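MlnE (Bacillus amyloliquefaciens subsp. plantarum, PDB 5D2E) is the N-terminal, NADP-binding B-type ketoreductase of a much longer polyketide synthase, and probably reduces beta-keto intermediates on the macrolactin assembly line. Local coordinates at residues I60-E65 against A82-V87; R126-F131 against P169-L174; G135-T140 against G387-D392. All blocks are in the same frame, centred on the assembly; numbering follows the deposited sequence.

Contact 1: I60-E65 against A82-V87; sequences ILFFCE and APFIYV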
# COMPACT_ATOMS: atom_id res chain seq x y z
N ILE A 60 27.33 -5.44 -11.23
CA ILE A 60 26.44 -4.75 -10.31
C ILE A 60 26.01 -3.41 -10.95
O ILE A 60 26.88 -2.66 -11.50
CB ILE A 60 27.20 -4.44 -9.03
CG1 ILE A 60 27.65 -5.73 -8.38
CG2 ILE A 60 26.36 -3.55 -8.10
CD1 ILE A 60 28.72 -5.48 -7.31
N LEU A 61 24.73 -3.09 -10.91
CA LEU A 61 24.19 -1.87 -11.48
C LEU A 61 23.54 -1.09 -10.34
O LEU A 61 22.67 -1.61 -9.67
CB LEU A 61 23.15 -2.22 -12.55
CG LEU A 61 22.37 -1.07 -13.11
CD1 LEU A 61 23.28 -0.07 -13.81
CD2 LEU A 61 21.36 -1.62 -14.12
N PHE A 62 23.95 0.16 -10.14
CA PHE A 62 23.56 0.96 -9.00
C PHE A 62 23.01 2.23 -9.51
O PHE A 62 23.72 2.96 -10.22
CB PHE A 62 24.87 1.25 -8.18
CG PHE A 62 24.66 1.70 -6.75
CD1 PHE A 62 24.05 2.90 -6.47
CD2 PHE A 62 25.07 0.92 -5.70
CE1 PHE A 62 23.84 3.34 -5.17
CE2 PHE A 62 24.87 1.34 -4.36
CZ PHE A 62 24.25 2.56 -4.12
N PHE A 63 21.77 2.55 -9.11
CA PHE A 63 21.09 3.76 -9.47
C PHE A 63 21.07 4.64 -8.22
O PHE A 63 20.65 4.18 -7.15
CB PHE A 63 19.63 3.47 -9.85
CG PHE A 63 19.42 2.68 -11.13
CD1 PHE A 63 19.56 3.27 -12.35
CD2 PHE A 63 19.06 1.34 -11.09
CE1 PHE A 63 19.36 2.58 -13.51
CE2 PHE A 63 18.87 0.61 -12.26
CZ PHE A 63 19.00 1.25 -13.48
N CYS A 64 21.48 5.91 -8.37
CA CYS A 64 21.56 6.84 -7.23
C CYS A 64 21.29 8.19 -7.78
O CYS A 64 21.58 8.47 -8.94
CB CYS A 64 22.97 6.76 -6.57
SG CYS A 64 23.05 7.59 -4.92
N GLU A 65 20.77 9.08 -6.97
CA GLU A 65 20.43 10.40 -7.47
C GLU A 65 21.70 11.19 -7.82
O GLU A 65 21.73 11.95 -8.79
CB GLU A 65 19.52 11.14 -6.46
CG GLU A 65 18.68 12.27 -7.04
CD GLU A 65 17.66 11.86 -8.12
OE1 GLU A 65 16.71 11.01 -7.93
OE2 GLU A 65 17.80 12.46 -9.19
N ALA A 82 34.35 -7.92 -11.21
CA ALA A 82 33.28 -7.78 -12.20
C ALA A 82 32.92 -6.31 -12.24
O ALA A 82 33.12 -5.59 -11.24
CB ALA A 82 32.07 -8.60 -11.79
N PRO A 83 32.35 -5.85 -13.33
CA PRO A 83 32.11 -4.41 -13.40
C PRO A 83 31.13 -3.86 -12.36
O PRO A 83 30.16 -4.52 -12.03
CB PRO A 83 31.51 -4.21 -14.77
CG PRO A 83 31.82 -5.45 -15.55
CD PRO A 83 32.16 -6.55 -14.62
N PHE A 84 31.36 -2.61 -11.96
CA PHE A 84 30.40 -1.84 -11.17
C PHE A 84 29.90 -0.68 -12.00
O PHE A 84 30.68 0.16 -12.49
CB PHE A 84 31.07 -1.41 -9.87
CG PHE A 84 30.22 -0.56 -8.99
CD1 PHE A 84 29.15 -1.10 -8.30
CD2 PHE A 84 30.49 0.80 -8.84
CE1 PHE A 84 28.39 -0.30 -7.48
CE2 PHE A 84 29.75 1.57 -7.98
CZ PHE A 84 28.70 1.03 -7.31
N ILE A 85 28.59 -0.67 -12.29
CA ILE A 85 28.00 0.37 -13.12
C ILE A 85 27.23 1.34 -12.23
O ILE A 85 26.34 0.93 -11.45
CB ILE A 85 27.04 -0.26 -14.15
CG1 ILE A 85 27.75 -1.41 -14.92
CG2 ILE A 85 26.49 0.81 -15.06
CD1 ILE A 85 28.98 -1.01 -15.75
N TYR A 86 27.53 2.61 -12.32
CA TYR A 86 26.94 3.61 -11.41
C TYR A 86 26.27 4.70 -12.18
O TYR A 86 26.86 5.42 -12.99
CB TYR A 86 27.99 4.15 -10.46
CG TYR A 86 27.50 4.98 -9.33
CD1 TYR A 86 27.33 6.33 -9.46
CD2 TYR A 86 27.29 4.43 -8.07
CE1 TYR A 86 26.91 7.10 -8.38
CE2 TYR A 86 26.90 5.20 -6.99
CZ TYR A 86 26.67 6.52 -7.15
OH TYR A 86 26.30 7.35 -6.09
N VAL A 87 24.96 4.77 -12.01
CA VAL A 87 24.13 5.66 -12.78
C VAL A 87 23.51 6.73 -11.91
O VAL A 87 22.82 6.43 -10.93
CB VAL A 87 22.99 4.87 -13.44
CG1 VAL A 87 22.21 5.76 -14.44
CG2 VAL A 87 23.53 3.60 -14.09

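Contact 2: R126-F131 against P169-L174; sequences RHIIHF and PKAEIL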
# COMPACT_ATOMS: atom_id res chain seq x y z
N ARG A 126 23.59 -8.63 -12.81
CA ARG A 126 22.79 -9.49 -12.02
C ARG A 126 22.28 -8.79 -10.74
O ARG A 126 21.11 -8.86 -10.40
CB ARG A 126 23.57 -10.69 -11.61
CG ARG A 126 22.67 -11.94 -11.61
CD ARG A 126 22.82 -12.65 -10.34
NE ARG A 126 21.82 -13.70 -10.17
CZ ARG A 126 21.99 -14.95 -10.56
NH1 ARG A 126 23.08 -15.28 -11.24
NH2 ARG A 126 21.07 -15.86 -10.30
N HIS A 127 23.14 -8.05 -10.07
CA HIS A 127 22.74 -7.34 -8.87
C HIS A 127 22.44 -5.91 -9.14
O HIS A 127 23.29 -5.19 -9.58
CB HIS A 127 23.84 -7.46 -7.84
CG HIS A 127 24.39 -8.84 -7.79
ND1 HIS A 127 23.86 -9.81 -6.97
CD2 HIS A 127 25.29 -9.47 -8.60
CE1 HIS A 127 24.45 -10.96 -7.22
NE2 HIS A 127 25.32 -10.78 -8.20
N ILE A 128 21.20 -5.49 -8.85
CA ILE A 128 20.74 -4.17 -9.13
C ILE A 128 20.42 -3.53 -7.80
O ILE A 128 19.75 -4.16 -6.99
CB ILE A 128 19.41 -4.17 -9.93
CG1 ILE A 128 19.41 -5.12 -11.12
CG2 ILE A 128 19.04 -2.78 -10.30
CD1 ILE A 128 20.57 -5.02 -12.02
N ILE A 129 20.93 -2.30 -7.61
CA ILE A 129 20.68 -1.49 -6.44
C ILE A 129 19.92 -0.25 -6.93
O ILE A 129 20.36 0.50 -7.75
CB ILE A 129 21.91 -1.06 -5.65
CG1 ILE A 129 22.81 -2.27 -5.28
CG2 ILE A 129 21.50 -0.18 -4.46
CD1 ILE A 129 22.20 -3.25 -4.40
N HIS A 130 18.70 -0.07 -6.39
CA HIS A 130 17.93 1.11 -6.70
C HIS A 130 17.87 1.96 -5.46
O HIS A 130 17.21 1.61 -4.45
CB HIS A 130 16.55 0.70 -7.14
CG HIS A 130 15.73 1.83 -7.67
ND1 HIS A 130 15.02 2.68 -6.86
CD2 HIS A 130 15.46 2.21 -8.95
CE1 HIS A 130 14.41 3.59 -7.59
NE2 HIS A 130 14.62 3.31 -8.87
N PHE A 131 18.58 3.09 -5.48
CA PHE A 131 18.61 3.97 -4.33
C PHE A 131 18.42 5.44 -4.71
O PHE A 131 19.36 6.25 -4.63
CB PHE A 131 19.96 3.79 -3.60
CG PHE A 131 20.09 4.59 -2.28
CD1 PHE A 131 19.01 4.92 -1.51
CD2 PHE A 131 21.33 4.97 -1.83
CE1 PHE A 131 19.16 5.61 -0.29
CE2 PHE A 131 21.48 5.65 -0.64
CZ PHE A 131 20.40 5.95 0.15
N PRO A 169 18.45 -11.98 -17.69
CA PRO A 169 17.76 -13.27 -17.57
C PRO A 169 17.39 -13.60 -16.12
O PRO A 169 16.33 -14.18 -15.89
CB PRO A 169 18.79 -14.27 -18.12
CG PRO A 169 19.65 -13.44 -19.05
CD PRO A 169 19.69 -12.04 -18.47
N LYS A 170 18.25 -13.23 -15.17
CA LYS A 170 17.98 -13.28 -13.75
C LYS A 170 18.51 -12.01 -13.14
O LYS A 170 19.55 -11.50 -13.56
CB LYS A 170 18.71 -14.43 -13.11
CG LYS A 170 18.04 -15.78 -13.24
CD LYS A 170 18.60 -16.77 -12.21
CE LYS A 170 17.61 -17.90 -11.97
NZ LYS A 170 17.38 -18.64 -13.24
N ALA A 171 17.82 -11.50 -12.15
CA ALA A 171 18.32 -10.28 -11.46
C ALA A 171 17.88 -10.36 -10.03
O ALA A 171 16.79 -10.90 -9.71
CB ALA A 171 17.77 -9.04 -12.09
N GLU A 172 18.75 -9.84 -9.16
CA GLU A 172 18.38 -9.60 -7.77
C GLU A 172 18.34 -8.11 -7.60
O GLU A 172 19.38 -7.44 -7.75
CB GLU A 172 19.39 -10.20 -6.79
CG GLU A 172 20.18 -11.44 -7.30
CD GLU A 172 19.35 -12.70 -7.54
OE1 GLU A 172 18.36 -12.90 -6.83
OE2 GLU A 172 19.72 -13.50 -8.44
N ILE A 173 17.17 -7.59 -7.28
CA ILE A 173 16.95 -6.14 -7.23
C ILE A 173 16.78 -5.73 -5.76
O ILE A 173 15.93 -6.30 -5.07
CB ILE A 173 15.70 -5.74 -7.98
CG1 ILE A 173 15.81 -6.10 -9.48
CG2 ILE A 173 15.46 -4.24 -7.78
CD1 ILE A 173 15.16 -7.44 -9.85
N LEU A 174 17.57 -4.77 -5.28
CA LEU A 174 17.49 -4.29 -3.94
C LEU A 174 17.12 -2.87 -4.03
O LEU A 174 17.88 -2.04 -4.55
CB LEU A 174 18.82 -4.51 -3.15
CG LEU A 174 18.84 -3.91 -1.73
CD1 LEU A 174 17.79 -4.52 -0.79
CD2 LEU A 174 20.24 -4.09 -1.14

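Contact 3: G135-T140 against G387-D392; sequences GLFKNT and GTVWLD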
# COMPACT_ATOMS: atom_id res chain seq x y z
N GLY A 135 14.37 11.95 0.87
CA GLY A 135 13.56 13.17 1.02
C GLY A 135 12.35 12.83 1.90
O GLY A 135 11.86 11.69 1.85
N LEU A 136 11.91 13.80 2.69
CA LEU A 136 10.80 13.64 3.62
C LEU A 136 9.48 13.56 2.89
O LEU A 136 9.21 14.26 1.92
CB LEU A 136 10.70 14.84 4.59
CG LEU A 136 11.92 15.12 5.50
CD1 LEU A 136 11.70 16.31 6.44
CD2 LEU A 136 12.18 13.91 6.34
N PHE A 137 8.58 12.75 3.41
CA PHE A 137 7.22 12.77 2.93
C PHE A 137 6.55 14.02 3.44
O PHE A 137 6.71 14.40 4.59
CB PHE A 137 6.48 11.52 3.43
CG PHE A 137 5.00 11.55 3.15
CD1 PHE A 137 4.12 12.15 4.05
CD2 PHE A 137 4.48 11.01 1.94
CE1 PHE A 137 2.74 12.21 3.76
CE2 PHE A 137 3.15 11.08 1.67
CZ PHE A 137 2.28 11.69 2.56
N LYS A 138 5.82 14.69 2.55
CA LYS A 138 4.95 15.77 2.89
C LYS A 138 3.66 15.59 2.12
O LYS A 138 3.68 15.08 0.98
CB LYS A 138 5.51 17.10 2.40
CG LYS A 138 6.81 17.60 3.02
CD LYS A 138 7.00 19.08 2.63
CE LYS A 138 5.67 19.85 2.81
NZ LYS A 138 5.70 21.34 2.93
N ASN A 139 2.58 16.09 2.70
CA ASN A 139 1.24 15.91 2.13
C ASN A 139 0.93 17.05 1.12
O ASN A 139 -0.14 17.70 1.20
CB ASN A 139 0.20 15.80 3.23
CG ASN A 139 -0.00 17.10 3.99
OD1 ASN A 139 0.88 17.92 4.02
ND2 ASN A 139 -1.14 17.26 4.63
N THR A 140 1.88 17.31 0.23
CA THR A 140 1.66 18.27 -0.87
C THR A 140 1.77 17.54 -2.22
O THR A 140 2.50 16.52 -2.35
CB THR A 140 2.70 19.40 -0.91
OG1 THR A 140 3.99 18.81 -1.13
CG2 THR A 140 2.72 20.14 0.38
N GLY A 387 -5.90 10.63 -3.15
CA GLY A 387 -7.23 10.81 -2.55
C GLY A 387 -7.23 10.68 -1.05
O GLY A 387 -7.78 11.51 -0.34
N THR A 388 -6.58 9.63 -0.57
CA THR A 388 -6.44 9.41 0.85
C THR A 388 -5.82 10.62 1.54
O THR A 388 -6.30 11.07 2.59
CB THR A 388 -5.58 8.18 1.09
OG1 THR A 388 -6.14 7.06 0.40
CG2 THR A 388 -5.50 7.84 2.56
N VAL A 389 -4.75 11.15 0.93
CA VAL A 389 -4.01 12.27 1.53
C VAL A 389 -4.87 13.50 1.54
O VAL A 389 -4.89 14.24 2.53
CB VAL A 389 -2.63 12.48 0.85
CG1 VAL A 389 -1.90 13.71 1.39
CG2 VAL A 389 -1.74 11.22 1.08
N TRP A 390 -5.61 13.72 0.45
CA TRP A 390 -6.46 14.89 0.37
C TRP A 390 -7.60 14.86 1.35
O TRP A 390 -7.99 15.93 1.92
CB TRP A 390 -6.97 15.10 -1.03
CG TRP A 390 -5.95 15.24 -2.11
CD1 TRP A 390 -6.16 14.91 -3.41
CD2 TRP A 390 -4.63 15.79 -2.04
NE1 TRP A 390 -5.04 15.15 -4.15
CE2 TRP A 390 -4.10 15.75 -3.36
CE3 TRP A 390 -3.85 16.36 -1.03
CZ2 TRP A 390 -2.80 16.22 -3.69
CZ3 TRP A 390 -2.55 16.86 -1.37
CH2 TRP A 390 -2.04 16.75 -2.68
N LEU A 391 -8.12 13.66 1.62
CA LEU A 391 -9.21 13.51 2.59
C LEU A 391 -8.71 13.80 4.00
O LEU A 391 -9.34 14.49 4.76
CB LEU A 391 -9.76 12.10 2.55
CG LEU A 391 -10.64 11.73 1.37
CD1 LEU A 391 -10.76 10.23 1.14
CD2 LEU A 391 -12.04 12.31 1.65
N ASP A 392 -7.55 13.28 4.34
CA ASP A 392 -6.96 13.59 5.63
C ASP A 392 -6.69 15.11 5.75
O ASP A 392 -6.95 15.70 6.79
CB ASP A 392 -5.65 12.87 5.81
CG ASP A 392 -4.85 13.38 7.03
OD1 ASP A 392 -5.22 12.99 8.14
OD2 ASP A 392 -3.90 14.14 6.83
O HOH W 1 -2.77 14.73 4.49

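Contact 1: I60-E65 against A82-V87
Phe-62 is the central bump of this contact, with Phe-84 and Tyr-86 of the next strand on the same sheet face. CB and the ring base of Phe-62 face the notch between those two rings. CD1 of Phe-62 leans on CE2 of Tyr-86 at 3.7 Å. The two side chains run the same way, their planes only 22° apart, but they are slid so far that the rings barely overlap. Beside it Phe-62 CB meets CE1 of Phe-84 at 3.9 Å, and here the ring planes are turned by 64°. The result is an aromatic cluster of three. At one end of it Ile-60 fills in: its CG2 branch, anti to the backbone N, reaches the edge of the Phe-84 ring 3.7 Å from CD1. At the other end CB of Cys-64 lies against the phenol, 3.4 Å from OH of Tyr-86. That hydroxyl is held by Asp-66 O and Met-69 N.

The face with Leu-61, Phe-63, Ile-85 and Val-87 packs through aliphatic branches and one ring. CD1 of Leu-61 rests in the groove formed by two methyls, 3.6 Å from CG2 of Ile-85 and 3.7 Å from CG2 of Val-87. Phe-63 lies alongside Val-87.

Ile-60 pairs with Phe-84, and so on to Phe-63 with Val-87. Five backbone hydrogen bonds hold this register, from Ile-60 N to Pro-83 O through to Cys-64 N to Val-87 O. The strands are parallel, at 17°.

The pair belongs to a beta-alpha-beta unit. Helix 70-76 links the strands and covers the aromatic face, with Met-73 on Phe-62 and Phe-84. Strand 127-133 flanks 60-64, and strand 100-103 flanks 84-89.

Contact 2: R126-F131 against P169-L174
Arg-126 and Glu-172 make a salt bridge at the start of two parallel strands. NE of Arg-126 gives a hydrogen bond of 2.7 Å to OE2 of Glu-172. The oxygen lies in the guanidinium plane and uses its anti lone pair. The guanidinium and carboxylate are nearly coplanar, 21° apart. NH2 of Arg-126 adds a weak bond to the same oxygen. The arginine chain bends at chi2 (-130°), and the glutamate chain also bends at its chi2 (-66°), which brings the two flat groups alongside each other.

CB of Lys-170 lies over one face of the guanidinium, offset toward its rim; its CD is 3.3 Å from NH2 of Arg-126. A second carboxylate, Glu-58, holds NH1 of Arg-126 in another salt bridge, so the arginine is fixed from two partners.

The backbones position these groups. Glu-172 N bonds to Arg-126 O at 2.8 Å, and Glu-172 O takes the N-H of Ile-128. The pattern goes on from Leu-174 N to Ile-128 O, then from His-130 N to Leu-174 O. Along the same face as Glu-172, CD1 of Ile-129 packs on CB of Leu-174 at 3.8 Å. On the other face Ile-128 and Ile-173 run side by side, CG1 to CG1 at 4.1 Å.

Further out, His-127 NE2 is hydrogen-bonded to Thr-56 OG1, and His-130 NE2 to Ser-154 OG of helix 141-164. That helix connects the two strands. Strand 127-133, helix 141-164 and strand 171-180 thus form the beta-alpha-beta unit of a Rossmann-type subdomain, in a part of the chain away from the NADP site.

Contact 3: G135-T140 against G387-D392
This is a loop-to-helix contact between the two Rossmann-type halves of the ketoreductase. The loop 135-140, which leads into helix 141-164, belongs to the first half. Helix 386-394 belongs to the half that carries NADP. No direct hydrogen bond joins the two segments.

Val-389 points at the loop. Its CG1, anti to the backbone N, meets CB of Asn-139 at 3.5 Å. Its other methyl, CG2, lies at the edge of the Phe-137 ring, 4.3 Å from CZ. Phe-431 and Met-144 also touch Val-389.

Trp-390 starts away from the loop, but its six-membered ring swings back to it. The ring edge faces the loop backbone, with Asn-139 O in its plane 3.6 Å from CZ3. Asn-139 sits at the centre of an inverse gamma turn, and the same carbonyl accepts a hydrogen bond from Lys-393 NZ, on the same helix as Trp-390. At the far side of the indole, NE1 of Trp-390 bonds to Ser-335 O and to a glycerol probably left from crystallisation. Thr-140, the last residue of the turn, is the N-cap of helix 141-164, with OG1 bonded to Ala-143 N.

Arg-435 and Arg-440 hold OD1 of Asp-392 in salt bridges. Between the two segments themselves, a water makes the polar link. It accepts from ND2 of Asn-139 at 3.0 Å, and it donates to Val-389 O at 2.9 Å and to OD2 of Asp-392 at 2.7 Å.

In the fold
Contacts 1 and 2 are neighbours in one sheet, their centres about 10 Å apart. Strands 60-64 and 127-133 join them: Leu-61 O lies 2.8 Å from Ile-129 N, and Phe-63 N lies 2.8 Å from Ile-129 O, both probable hydrogen bonds. Contact 3 is distant, its centre about 32 Å from that of contact 1 and about 30 Å from that of contact 2. The chain still ties it to contact 2, because loop 135-140 follows strand 127-133. Contacts 1 and 2 are strand pairs within the first half, away from the annotated sites. Contact 3 ties that half to the cofactor half, where the Trp-390 side chain is about 9 Å from NADP.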